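Side-chain contacts in tRNA (cytosine(38)-C(5))-methyltransferase (Schizosaccharomyces pombe, PDB 6FDF), which methylates carbon 5 of cytosine 38 in the anticodon loop of tRNA(Asp), with S-adenosyl-L-methionine as methyl donor: residues 15-20 / 61-66; 23-28 / 51-56; 39-42 / 46-49; 49-52 / 57-60. All coordinates share one frame; numbering follows the deposited sequence.

Contact 1. Residues 15-20 / 61-66. With SAH (S-adenosyl-L-homocysteine), chain E.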
loop_
_atom_site.group_PDB
_atom_site.type_symbol
_atom_site.label_atom_id
_atom_site.label_comp_id
_atom_site.label_asym_id
_atom_site.label_seq_id
_atom_site.Cartn_x
_atom_site.Cartn_y
_atom_site.Cartn_z
ATOM N N GLU A 15 3.710 4.653 -13.390
ATOM C CA GLU A 15 3.132 4.287 -12.095
ATOM C C GLU A 15 1.755 3.668 -12.349
ATOM O O GLU A 15 0.751 4.372 -12.441
ATOM C CB GLU A 15 3.070 5.528 -11.198
ATOM C CG GLU A 15 2.642 5.300 -9.763
ATOM C CD GLU A 15 2.649 6.591 -8.962
ATOM O OE1 GLU A 15 2.306 6.546 -7.760
ATOM O OE2 GLU A 15 2.996 7.653 -9.535
ATOM N N LEU A 16 1.724 2.342 -12.477
ATOM C CA LEU A 16 0.498 1.618 -12.800
ATOM C C LEU A 16 -0.266 1.262 -11.531
ATOM O O LEU A 16 0.340 0.902 -10.515
ATOM C CB LEU A 16 0.830 0.343 -13.574
ATOM C CG LEU A 16 1.567 0.548 -14.900
ATOM C CD1 LEU A 16 2.107 -0.766 -15.431
ATOM C CD2 LEU A 16 0.634 1.200 -15.907
ATOM N N TYR A 17 -1.601 1.315 -11.610
ATOM C CA TYR A 17 -2.466 1.134 -10.438
ATOM C C TYR A 17 -2.088 2.152 -9.358
ATOM O O TYR A 17 -1.781 1.805 -8.214
ATOM C CB TYR A 17 -2.386 -0.297 -9.870
ATOM C CG TYR A 17 -2.503 -1.464 -10.843
ATOM C CD1 TYR A 17 -1.377 -1.993 -11.470
ATOM C CD2 TYR A 17 -3.732 -2.076 -11.082
ATOM C CE1 TYR A 17 -1.473 -3.079 -12.328
ATOM C CE2 TYR A 17 -3.839 -3.160 -11.950
ATOM C CZ TYR A 17 -2.703 -3.660 -12.562
ATOM O OH TYR A 17 -2.787 -4.748 -13.392
ATOM N N SER A 18 -2.106 3.428 -9.754
ATOM C CA SER A 18 -1.431 4.466 -8.980
ATOM C C SER A 18 -2.158 4.833 -7.689
ATOM O O SER A 18 -1.514 5.297 -6.742
ATOM C CB SER A 18 -1.258 5.720 -9.831
ATOM O OG SER A 18 -2.414 5.971 -10.612
ATOM N N GLY A 19 -3.475 4.654 -7.629
ATOM C CA GLY A 19 -4.187 4.993 -6.400
ATOM C C GLY A 19 -3.979 6.454 -6.039
ATOM O O GLY A 19 -4.061 7.343 -6.892
ATOM N N ILE A 20 -3.673 6.719 -4.767
ATOM C CA ILE A 20 -3.431 8.099 -4.355
ATOM C C ILE A 20 -1.941 8.419 -4.417
ATOM O O ILE A 20 -1.498 9.456 -3.912
ATOM C CB ILE A 20 -3.995 8.381 -2.951
ATOM C CG1 ILE A 20 -3.317 7.487 -1.907
ATOM C CG2 ILE A 20 -5.507 8.204 -2.930
ATOM C CD1 ILE A 20 -3.760 7.772 -0.482
ATOM N N MET A 61 -7.641 5.090 -17.210
ATOM C CA MET A 61 -7.433 4.118 -18.272
ATOM C C MET A 61 -7.470 2.716 -17.681
ATOM O O MET A 61 -6.938 2.483 -16.594
ATOM C CB MET A 61 -6.102 4.377 -18.985
ATOM C CG MET A 61 -5.663 3.297 -19.942
ATOM S SD MET A 61 -4.406 3.892 -21.088
ATOM C CE MET A 61 -3.862 5.406 -20.291
ATOM N N ASP A 62 -8.109 1.797 -18.403
ATOM C CA ASP A 62 -8.155 0.389 -18.022
ATOM C C ASP A 62 -6.837 -0.256 -18.435
ATOM O O ASP A 62 -6.548 -0.383 -19.629
ATOM C CB ASP A 62 -9.350 -0.292 -18.687
ATOM C CG ASP A 62 -9.456 -1.774 -18.359
ATOM O OD1 ASP A 62 -8.634 -2.302 -17.578
ATOM O OD2 ASP A 62 -10.378 -2.418 -18.900
ATOM N N ILE A 63 -6.041 -0.681 -17.448
ATOM C CA ILE A 63 -4.727 -1.252 -17.726
ATOM C C ILE A 63 -4.818 -2.494 -18.602
ATOM O O ILE A 63 -3.869 -2.817 -19.324
ATOM C CB ILE A 63 -4.016 -1.509 -16.377
ATOM C CG1 ILE A 63 -3.547 -0.170 -15.802
ATOM C CG2 ILE A 63 -2.843 -2.488 -16.509
ATOM C CD1 ILE A 63 -3.107 -0.216 -14.359
ATOM N N SER A 64 -5.965 -3.172 -18.605
ATOM C CA SER A 64 -6.124 -4.326 -19.480
ATOM C C SER A 64 -6.198 -3.952 -20.956
ATOM O O SER A 64 -6.089 -4.844 -21.805
ATOM C CB SER A 64 -7.382 -5.097 -19.101
ATOM O OG SER A 64 -8.530 -4.409 -19.569
ATOM N N THR A 65 -6.362 -2.669 -21.288
ATOM C CA THR A 65 -6.412 -2.231 -22.676
ATOM C C THR A 65 -5.098 -1.637 -23.157
ATOM O O THR A 65 -5.002 -1.261 -24.331
ATOM C CB THR A 65 -7.540 -1.208 -22.887
ATOM O OG1 THR A 65 -7.186 0.042 -22.276
ATOM C CG2 THR A 65 -8.844 -1.714 -22.294
ATOM N N LEU A 66 -4.089 -1.547 -22.290
ATOM C CA LEU A 66 -2.803 -1.011 -22.708
ATOM C C LEU A 66 -2.165 -1.915 -23.755
ATOM O O LEU A 66 -2.220 -3.142 -23.662
ATOM C CB LEU A 66 -1.876 -0.876 -21.496
ATOM C CG LEU A 66 -2.123 0.316 -20.573
ATOM C CD1 LEU A 66 -1.316 0.156 -19.283
ATOM C CD2 LEU A 66 -1.758 1.608 -21.281
HETATM N N SAH E . -0.776 1.469 -4.975
HETATM C CA SAH E . -1.794 2.496 -4.929
HETATM C CB SAH E . -3.200 1.894 -4.847
HETATM C CG SAH E . -3.251 0.499 -5.465
HETATM S SD SAH E . -4.747 -0.363 -5.083
HETATM C C SAH E . -1.539 3.417 -3.778
HETATM O O SAH E . -0.500 3.245 -3.103
HETATM O OXT SAH E . -2.374 4.321 -3.562
HETATM C "C5'" SAH E . -5.048 -0.930 -6.719
HETATM C "C4'" SAH E . -5.489 0.248 -7.589
HETATM O "O4'" SAH E . -5.549 -0.215 -8.925
HETATM C "C3'" SAH E . -6.865 0.801 -7.219
HETATM O "O3'" SAH E . -6.791 2.216 -7.054
HETATM C "C2'" SAH E . -7.735 0.503 -8.442
HETATM O "O2'" SAH E . -8.621 1.586 -8.749
HETATM C "C1'" SAH E . -6.702 0.323 -9.548
HETATM N N9 SAH E . -7.090 -0.643 -10.597
HETATM C C8 SAH E . -7.605 -1.878 -10.428
HETATM N N7 SAH E . -7.829 -2.469 -11.626
HETATM C C5 SAH E . -7.454 -1.611 -12.595
HETATM C C6 SAH E . -7.425 -1.607 -14.071
HETATM N N6 SAH E . -7.856 -2.676 -14.775
HETATM N N1 SAH E . -6.951 -0.493 -14.678
HETATM C C2 SAH E . -6.519 0.576 -13.986
HETATM N N3 SAH E . -6.518 0.640 -12.642
HETATM C C4 SAH E . -6.975 -0.405 -11.905
#
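L16 closes strand 11-16 and turns its side chain to the loop 61-66. Its CB meets CD1 of I63, and its CD2 lies 4.0 Å from CD1 of L66. Y17 follows, with CG swung anti to its carbonyl carbon (chi1 -48°). This torsion brings one face of the phenol ring up to the end of I63. The methyl CD1 of I63 stands 3.6 Å from the centroid of the Y17 ring, only 3° off the ring normal. It is a CH-pi contact over the centre of one face. CG2 of I63 reaches out to the phenol end of the same ring. At the edge of the ring, in its plane, lies O4' of S-adenosylhomocysteine (SAH), 3.3 Å from Y17 CB. G19 passes close to the SAH carboxylate, where a CB would collide with OXT. The backbone N-H of I20 then donates to OXT, N to OXT 3.0 Å.

The loop reads the other end of the ligand. The backbone N of I63 gives a straight bond of 2.9 Å to adenine N1 (179°). N6 of SAH donates to D62 OD1, also at 2.9 Å. D62 is steadied by S64: the backbone N of S64 meets OD1 from above the carboxylate plane in an Asx turn, and S64 OG binds OD2. Y17 and I63 both touch I108 of helix 103-111.

The side chains meet mainly by apolar and CH-pi packing, while I63 N, D62 OD1 and I20 N bond SAH. A donor at N1 and an acceptor at N6 together match adenine, consistent with recognition of the base by the loop.

Contact 2. Residues 23-28 / 51-56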
loop_
_atom_site.group_PDB
_atom_site.type_symbol
_atom_site.label_atom_id
_atom_site.label_comp_id
_atom_site.label_asym_id
_atom_site.label_seq_id
_atom_site.Cartn_x
_atom_site.Cartn_y
_atom_site.Cartn_z
ATOM N N MET A 23 3.356 5.166 -4.430
ATOM C CA MET A 23 4.646 4.938 -5.085
ATOM C C MET A 23 5.376 6.247 -5.350
ATOM O O MET A 23 6.599 6.332 -5.183
ATOM C CB MET A 23 4.461 4.174 -6.401
ATOM C CG MET A 23 3.944 2.749 -6.290
ATOM S SD MET A 23 5.170 1.646 -5.543
ATOM C CE MET A 23 4.323 0.078 -5.700
ATOM N N HIS A 24 4.642 7.282 -5.769
ATOM C CA HIS A 24 5.253 8.585 -5.986
ATOM C C HIS A 24 5.802 9.147 -4.679
ATOM O O HIS A 24 6.912 9.690 -4.642
ATOM C CB HIS A 24 4.220 9.525 -6.615
ATOM C CG HIS A 24 4.790 10.792 -7.179
ATOM N ND1 HIS A 24 4.166 11.492 -8.192
ATOM C CD2 HIS A 24 5.908 11.493 -6.873
ATOM C CE1 HIS A 24 4.880 12.564 -8.491
ATOM N NE2 HIS A 24 5.940 12.590 -7.703
ATOM N N TYR A 25 5.050 9.000 -3.585
ATOM C CA TYR A 25 5.542 9.474 -2.298
ATOM C C TYR A 25 6.794 8.716 -1.879
ATOM O O TYR A 25 7.721 9.302 -1.307
ATOM C CB TYR A 25 4.467 9.339 -1.223
ATOM C CG TYR A 25 3.389 10.400 -1.271
ATOM C CD1 TYR A 25 3.690 11.735 -1.049
ATOM C CD2 TYR A 25 2.058 10.053 -1.481
ATOM C CE1 TYR A 25 2.700 12.706 -1.068
ATOM C CE2 TYR A 25 1.062 11.020 -1.499
ATOM C CZ TYR A 25 1.391 12.340 -1.293
ATOM O OH TYR A 25 0.405 13.301 -1.320
ATOM N N ALA A 26 6.840 7.410 -2.163
ATOM C CA ALA A 26 8.013 6.615 -1.812
ATOM C C ALA A 26 9.215 7.004 -2.659
ATOM O O ALA A 26 10.348 7.033 -2.162
ATOM C CB ALA A 26 7.701 5.125 -1.970
ATOM N N LEU A 27 8.986 7.320 -3.940
ATOM C CA LEU A 27 10.065 7.823 -4.784
ATOM C C LEU A 27 10.609 9.141 -4.248
ATOM O O LEU A 27 11.821 9.384 -4.283
ATOM C CB LEU A 27 9.571 7.992 -6.225
ATOM C CG LEU A 27 9.401 6.693 -7.020
ATOM C CD1 LEU A 27 8.472 6.925 -8.203
ATOM C CD2 LEU A 27 10.748 6.167 -7.502
ATOM N N ASN A 28 9.722 10.006 -3.744
ATOM C CA ASN A 28 10.160 11.270 -3.159
ATOM C C ASN A 28 11.060 11.022 -1.955
ATOM O O ASN A 28 12.102 11.666 -1.802
ATOM C CB ASN A 28 8.955 12.114 -2.741
ATOM C CG ASN A 28 8.144 12.624 -3.924
ATOM O OD1 ASN A 28 8.589 12.587 -5.073
ATOM N ND2 ASN A 28 6.939 13.107 -3.638
ATOM N N ASN A 51 -3.917 13.844 -8.481
ATOM C CA ASN A 51 -3.573 15.049 -9.226
ATOM C C ASN A 51 -3.533 16.275 -8.324
ATOM O O ASN A 51 -2.750 17.200 -8.574
ATOM C CB ASN A 51 -4.565 15.236 -10.371
ATOM C CG ASN A 51 -4.376 14.198 -11.460
ATOM O OD1 ASN A 51 -3.262 13.740 -11.699
ATOM N ND2 ASN A 51 -5.464 13.818 -12.122
ATOM N N LEU A 52 -4.377 16.308 -7.289
ATOM C CA LEU A 52 -4.367 17.427 -6.358
ATOM C C LEU A 52 -3.050 17.516 -5.599
ATOM O O LEU A 52 -2.584 18.620 -5.290
ATOM C CB LEU A 52 -5.534 17.293 -5.379
ATOM C CG LEU A 52 -5.566 18.288 -4.219
ATOM C CD1 LEU A 52 -5.746 19.707 -4.736
ATOM C CD2 LEU A 52 -6.659 17.925 -3.224
ATOM N N ASN A 53 -2.421 16.376 -5.322
ATOM C CA ASN A 53 -1.225 16.335 -4.492
ATOM C C ASN A 53 0.069 16.277 -5.294
ATOM O O ASN A 53 1.069 16.869 -4.881
ATOM C CB ASN A 53 -1.296 15.135 -3.537
ATOM C CG ASN A 53 -2.250 15.374 -2.378
ATOM O OD1 ASN A 53 -1.866 15.918 -1.346
ATOM N ND2 ASN A 53 -3.502 14.955 -2.543
ATOM N N HIS A 54 0.080 15.582 -6.432
ATOM C CA HIS A 54 1.300 15.377 -7.204
ATOM C C HIS A 54 1.368 16.207 -8.475
ATOM O O HIS A 54 2.431 16.257 -9.104
ATOM C CB HIS A 54 1.451 13.893 -7.578
ATOM C CG HIS A 54 1.477 12.964 -6.405
ATOM N ND1 HIS A 54 2.487 12.971 -5.467
ATOM C CD2 HIS A 54 0.608 12.003 -6.012
ATOM C CE1 HIS A 54 2.245 12.049 -4.552
ATOM N NE2 HIS A 54 1.109 11.448 -4.859
ATOM N N GLY A 55 0.279 16.850 -8.872
ATOM C CA GLY A 55 0.201 17.436 -10.191
ATOM C C GLY A 55 -0.565 16.542 -11.151
ATOM O O GLY A 55 -0.789 15.354 -10.903
ATOM N N LYS A 56 -0.980 17.130 -12.275
ATOM C CA LYS A 56 -1.887 16.450 -13.202
ATOM C C LYS A 56 -1.100 15.413 -13.997
ATOM O O LYS A 56 -0.674 15.635 -15.134
ATOM C CB LYS A 56 -2.584 17.455 -14.107
ATOM C CG LYS A 56 -3.322 18.528 -13.332
ATOM C CD LYS A 56 -4.045 19.490 -14.251
ATOM C CE LYS A 56 -4.816 20.525 -13.452
ATOM N NZ LYS A 56 -5.565 21.454 -14.344
HETATM O O HOH W 1 1.094 15.800 -0.938
HETATM O O HOH W 2 4.817 14.445 -5.265
#
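An aromatic cluster of H24, Y25 and H54 joins helix 22-29 to the C-terminal end of helix 44-54. H54 sits in the middle and uses two sides. One face of its imidazole lies on the ring of H24 in an offset stack, with centroids 4.2 Å apart and planes at 11°. The two ND1 atoms, of H24 and H54, are 3.5 Å apart across this stack. CB of H24 also lies over the H54 face. The edge of H54 points into the face of Y25, an edge-to-face pair with planes at 59°. There CE1 of H54 is over the centre of the phenol ring, 3.4 Å from Y25 CZ. H54 reaches both rings with CG anti to its carbonyl carbon (chi1 -58°).

The Y25 hydroxyl passes N53, with OH 3.3 Å from N53 CB. A water joins Y25 OH (2.6 Å) to N53 OD1, which also accepts from the backbone N of E297. A second water lies 2.8 Å from H54 ND1 and accepts from ND2 of N28. With alanine at the Y25 position, H54 is likely to lose the ring its edge points into, and the first water its phenol partner.

Between the two segments the hold is ring packing and bridging water. The direct bond between these helices named here, H24 ND1 to Y50 OH, reaches a residue just outside them. Together with the water on H54 ND1 and a weak bond from H54 NE2 to I20 O, it probably limits how far the stacked imidazoles can turn.

Contact 3. Residues 39-42 / 46-49; sequences AIDI and ANEI. With SAH (S-adenosyl-L-homocysteine), chain E.
D41 meets N47 through its backbone and meets SAH through its carboxylate. ND2 of N47 donates to the carbonyl O of D41 at 3.0 Å, with an N-H...O angle of 159°. The acceptor lies near the plane of the N47 amide. Relative to the D41 carbonyl, the donor stands above the plane, 42° out of it. The other branch of the amide, OD1 of N47, comes 3.3 Å from D41 CB. A46 adds a looser touch: its CB is 4.3 Å from D41 CG.

The carboxylate faces the ribose. D41 OD1 accepts from O2' of SAH and D41 OD2 from O3', both at 2.6 Å. One oxygen thus serves each hydroxyl. CG of D41 stands anti to its backbone N (chi1 -159°), which sends the carboxylate out to the sugar. I42 follows at the adenine, with its CG2 3.7 Å from SAH C4.

Further out, backbone N-H groups hold both carboxylate oxygens: that of N43 binds D41 OD1, and that of G19 binds OD2. They help to fix the rotation of the carboxylate and probably to stabilise its negative charge. The N47 side chain also touches A58 and H60 of strand 58-60. Were N47 a leucine, the D41 carbonyl would probably lack its side-chain donor, and the tie between D41 and helix 44-54 would weaken.

An acidic residue in the C-terminal part of the second strand, here 34-41, gripping both ribose hydroxyls, is characteristic of the Rossmann-like fold of class I SAM-dependent methyltransferases.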
loop_
_atom_site.group_PDB
_atom_site.type_symbol
_atom_site.label_atom_id
_atom_site.label_comp_id
_atom_site.label_asym_id
_atom_site.label_seq_id
_atom_site.Cartn_x
_atom_site.Cartn_y
_atom_site.Cartn_z
ATOM N N ALA A 39 0.607 8.280 -14.430
ATOM C CA ALA A 39 0.045 7.449 -13.375
ATOM C C ALA A 39 -1.308 6.970 -13.874
ATOM O O ALA A 39 -2.108 7.778 -14.349
ATOM C CB ALA A 39 -0.089 8.232 -12.070
ATOM N N ILE A 40 -1.549 5.664 -13.825
ATOM C CA ILE A 40 -2.748 5.092 -14.433
ATOM C C ILE A 40 -3.596 4.435 -13.358
ATOM O O ILE A 40 -3.118 3.554 -12.632
ATOM C CB ILE A 40 -2.397 4.084 -15.535
ATOM C CG1 ILE A 40 -1.598 4.776 -16.642
ATOM C CG2 ILE A 40 -3.664 3.480 -16.110
ATOM C CD1 ILE A 40 -1.299 3.887 -17.825
ATOM N N ASP A 41 -4.860 4.848 -13.274
ATOM C CA ASP A 41 -5.818 4.225 -12.373
ATOM C C ASP A 41 -7.206 4.424 -12.957
ATOM O O ASP A 41 -7.499 5.455 -13.568
ATOM C CB ASP A 41 -5.723 4.807 -10.953
ATOM C CG ASP A 41 -6.308 3.880 -9.895
ATOM O OD1 ASP A 41 -7.524 3.596 -9.955
ATOM O OD2 ASP A 41 -5.544 3.433 -9.008
ATOM N N ILE A 42 -8.064 3.424 -12.753
ATOM C CA ILE A 42 -9.430 3.471 -13.266
ATOM C C ILE A 42 -10.375 4.200 -12.320
ATOM O O ILE A 42 -11.488 4.567 -12.727
ATOM C CB ILE A 42 -9.905 2.029 -13.543
ATOM C CG1 ILE A 42 -11.097 2.011 -14.497
ATOM C CG2 ILE A 42 -10.225 1.307 -12.233
ATOM C CD1 ILE A 42 -11.535 0.614 -14.875
ATOM N N ALA A 46 -9.496 8.233 -6.840
ATOM C CA ALA A 46 -8.056 8.136 -6.618
ATOM C C ALA A 46 -7.316 9.165 -7.461
ATOM O O ALA A 46 -6.403 9.847 -6.978
ATOM C CB ALA A 46 -7.565 6.727 -6.947
ATOM N N ASN A 47 -7.692 9.272 -8.737
ATOM C CA ASN A 47 -7.021 10.200 -9.643
ATOM C C ASN A 47 -7.191 11.642 -9.187
ATOM O O ASN A 47 -6.281 12.465 -9.348
ATOM C CB ASN A 47 -7.571 10.032 -11.059
ATOM C CG ASN A 47 -7.171 8.720 -11.682
ATOM O OD1 ASN A 47 -6.253 8.058 -11.214
ATOM N ND2 ASN A 47 -7.852 8.343 -12.756
ATOM N N GLU A 48 -8.366 11.974 -8.648
ATOM C CA GLU A 48 -8.594 13.316 -8.122
ATOM C C GLU A 48 -7.622 13.635 -6.990
ATOM O O GLU A 48 -7.004 14.709 -6.977
ATOM C CB GLU A 48 -10.044 13.456 -7.654
ATOM C CG GLU A 48 -10.403 14.837 -7.145
ATOM C CD GLU A 48 -11.881 14.969 -6.822
ATOM O OE1 GLU A 48 -12.259 15.945 -6.143
ATOM O OE2 GLU A 48 -12.665 14.091 -7.244
ATOM N N ILE A 49 -7.474 12.714 -6.029
ATOM C CA ILE A 49 -6.496 12.902 -4.959
ATOM C C ILE A 49 -5.080 12.908 -5.519
ATOM O O ILE A 49 -4.250 13.738 -5.126
ATOM C CB ILE A 49 -6.670 11.819 -3.874
ATOM C CG1 ILE A 49 -8.081 11.877 -3.280
ATOM C CG2 ILE A 49 -5.600 11.944 -2.792
ATOM C CD1 ILE A 49 -8.393 13.195 -2.614
HETATM N N SAH E . -0.776 1.469 -4.975
HETATM C CA SAH E . -1.794 2.496 -4.929
HETATM C CB SAH E . -3.200 1.894 -4.847
HETATM C CG SAH E . -3.251 0.499 -5.465
HETATM S SD SAH E . -4.747 -0.363 -5.083
HETATM C C SAH E . -1.539 3.417 -3.778
HETATM O O SAH E . -0.500 3.245 -3.103
HETATM O OXT SAH E . -2.374 4.321 -3.562
HETATM C "C5'" SAH E . -5.048 -0.930 -6.719
HETATM C "C4'" SAH E . -5.489 0.248 -7.589
HETATM O "O4'" SAH E . -5.549 -0.215 -8.925
HETATM C "C3'" SAH E . -6.865 0.801 -7.219
HETATM O "O3'" SAH E . -6.791 2.216 -7.054
HETATM C "C2'" SAH E . -7.735 0.503 -8.442
HETATM O "O2'" SAH E . -8.621 1.586 -8.749
HETATM C "C1'" SAH E . -6.702 0.323 -9.548
HETATM N N9 SAH E . -7.090 -0.643 -10.597
HETATM C C8 SAH E . -7.605 -1.878 -10.428
HETATM N N7 SAH E . -7.829 -2.469 -11.626
HETATM C C5 SAH E . -7.454 -1.611 -12.595
HETATM C C6 SAH E . -7.425 -1.607 -14.071
HETATM N N6 SAH E . -7.856 -2.676 -14.775
HETATM N N1 SAH E . -6.951 -0.493 -14.678
HETATM C C2 SAH E . -6.519 0.576 -13.986
HETATM N N3 SAH E . -6.518 0.640 -12.642
HETATM C C4 SAH E . -6.975 -0.405 -11.905
#

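Contact 4. Residues 49-52 / 57-60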
loop_
_atom_site.group_PDB
_atom_site.type_symbol
_atom_site.label_atom_id
_atom_site.label_comp_id
_atom_site.label_asym_id
_atom_site.label_seq_id
_atom_site.Cartn_x
_atom_site.Cartn_y
_atom_site.Cartn_z
ATOM N N ILE A 49 -7.474 12.714 -6.029
ATOM C CA ILE A 49 -6.496 12.902 -4.959
ATOM C C ILE A 49 -5.080 12.908 -5.519
ATOM O O ILE A 49 -4.250 13.738 -5.126
ATOM C CB ILE A 49 -6.670 11.819 -3.874
ATOM C CG1 ILE A 49 -8.081 11.877 -3.280
ATOM C CG2 ILE A 49 -5.600 11.944 -2.792
ATOM C CD1 ILE A 49 -8.393 13.195 -2.614
ATOM N N TYR A 50 -4.785 12.013 -6.464
ATOM C CA TYR A 50 -3.434 11.960 -7.020
ATOM C C TYR A 50 -3.052 13.308 -7.621
ATOM O O TYR A 50 -1.991 13.869 -7.320
ATOM C CB TYR A 50 -3.310 10.845 -8.070
ATOM C CG TYR A 50 -1.870 10.610 -8.502
ATOM C CD1 TYR A 50 -1.200 11.532 -9.312
ATOM C CD2 TYR A 50 -1.175 9.481 -8.090
ATOM C CE1 TYR A 50 0.124 11.334 -9.686
ATOM C CE2 TYR A 50 0.143 9.268 -8.471
ATOM C CZ TYR A 50 0.788 10.201 -9.261
ATOM O OH TYR A 50 2.097 9.990 -9.633
ATOM N N ASN A 51 -3.917 13.844 -8.481
ATOM C CA ASN A 51 -3.573 15.049 -9.226
ATOM C C ASN A 51 -3.533 16.275 -8.324
ATOM O O ASN A 51 -2.750 17.200 -8.574
ATOM C CB ASN A 51 -4.565 15.236 -10.371
ATOM C CG ASN A 51 -4.376 14.198 -11.460
ATOM O OD1 ASN A 51 -3.262 13.740 -11.699
ATOM N ND2 ASN A 51 -5.464 13.818 -12.122
ATOM N N LEU A 52 -4.377 16.308 -7.289
ATOM C CA LEU A 52 -4.367 17.427 -6.358
ATOM C C LEU A 52 -3.050 17.516 -5.599
ATOM O O LEU A 52 -2.584 18.620 -5.290
ATOM C CB LEU A 52 -5.534 17.293 -5.379
ATOM C CG LEU A 52 -5.566 18.288 -4.219
ATOM C CD1 LEU A 52 -5.746 19.707 -4.736
ATOM C CD2 LEU A 52 -6.659 17.925 -3.224
ATOM N N LEU A 57 -0.908 14.254 -13.368
ATOM C CA LEU A 57 -0.209 13.126 -13.965
ATOM C C LEU A 57 -1.057 11.868 -14.090
ATOM O O LEU A 57 -0.692 10.977 -14.866
ATOM C CB LEU A 57 1.051 12.784 -13.155
ATOM C CG LEU A 57 2.063 13.921 -12.988
ATOM C CD1 LEU A 57 3.148 13.508 -11.990
ATOM C CD2 LEU A 57 2.666 14.290 -14.335
ATOM N N ALA A 58 -2.166 11.769 -13.357
ATOM C CA ALA A 58 -2.960 10.546 -13.309
ATOM C C ALA A 58 -3.992 10.567 -14.426
ATOM O O ALA A 58 -4.697 11.567 -14.609
ATOM C CB ALA A 58 -3.648 10.395 -11.953
ATOM N N LYS A 59 -4.077 9.465 -15.168
ATOM C CA LYS A 59 -5.024 9.324 -16.264
ATOM C C LYS A 59 -5.948 8.134 -16.052
ATOM O O LYS A 59 -5.529 7.083 -15.549
ATOM C CB LYS A 59 -4.282 9.145 -17.597
ATOM C CG LYS A 59 -3.776 10.433 -18.223
ATOM C CD LYS A 59 -4.876 11.146 -18.999
ATOM C CE LYS A 59 -4.611 12.640 -19.097
ATOM N NZ LYS A 59 -5.773 13.439 -18.622
ATOM N N HIS A 60 -7.213 8.323 -16.418
ATOM C CA HIS A 60 -8.226 7.280 -16.325
ATOM C C HIS A 60 -8.049 6.322 -17.496
ATOM O O HIS A 60 -8.302 6.688 -18.649
ATOM C CB HIS A 60 -9.625 7.890 -16.328
ATOM C CG HIS A 60 -10.714 6.890 -16.099
ATOM N ND1 HIS A 60 -11.165 6.042 -17.089
ATOM C CD2 HIS A 60 -11.433 6.590 -14.991
ATOM C CE1 HIS A 60 -12.121 5.271 -16.603
ATOM N NE2 HIS A 60 -12.302 5.583 -15.332
#
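OD1 of N51 accepts two backbone N-H groups in a row. The N of A58 is 2.8 Å from OD1, in the carbonyl plane and on a lone pair, with a nearly straight N-H...O angle of 168°. The N of L57 is 2.9 Å from the same OD1, but it sits above that plane and its bond is more bent, at 131°. ND2 of N51 turns to the carbonyl O of A58 for a weak bond of 3.4 Å. The amide spans both backbone polar groups of A58. CG of N51 lies anti to its own carbonyl carbon (chi1 -70°), which carries the amide across to the strand.

These bonds tie helix 44-54 to the start of strand 58-60 within the beta-alpha-beta unit of strands 34-41 and 58-60. Strand 58-60 is an outer strand of the seven-stranded sheet.

Beside the amide, the Y50 ring packs against the same two residues. Its CD1 is 3.8 Å from A58 CB, and its CE1 is 3.9 Å from L57 CB. The methyl of A58 lies 3.4 Å from N51 OD1, wedged between ring and amide. Y50 also touches I36 and A39; its OH hydrogen-bonds E15 OE2 and H24 ND1.

Contacts 1 and 3 build one SAH site, their centres 8 Å apart. They are joined where G19 N meets D41 OD2 at 2.8 Å. Contact 1 holds the adenine and the carboxylate end of SAH; contact 3 holds the ribose. The Y17 side chain is about 6 Å from that of C85, the predicted active-site residue. Contacts 3 and 4 follow one another along helix 44-54, share I49, and have centres 4 Å apart. Contacts 2 and 4 share N51 and L52. The Y50 hydroxyl links three contacts: it is 2.5 Å from E15 OE2 in contact 1 and 2.9 Å from H24 ND1 in contact 2.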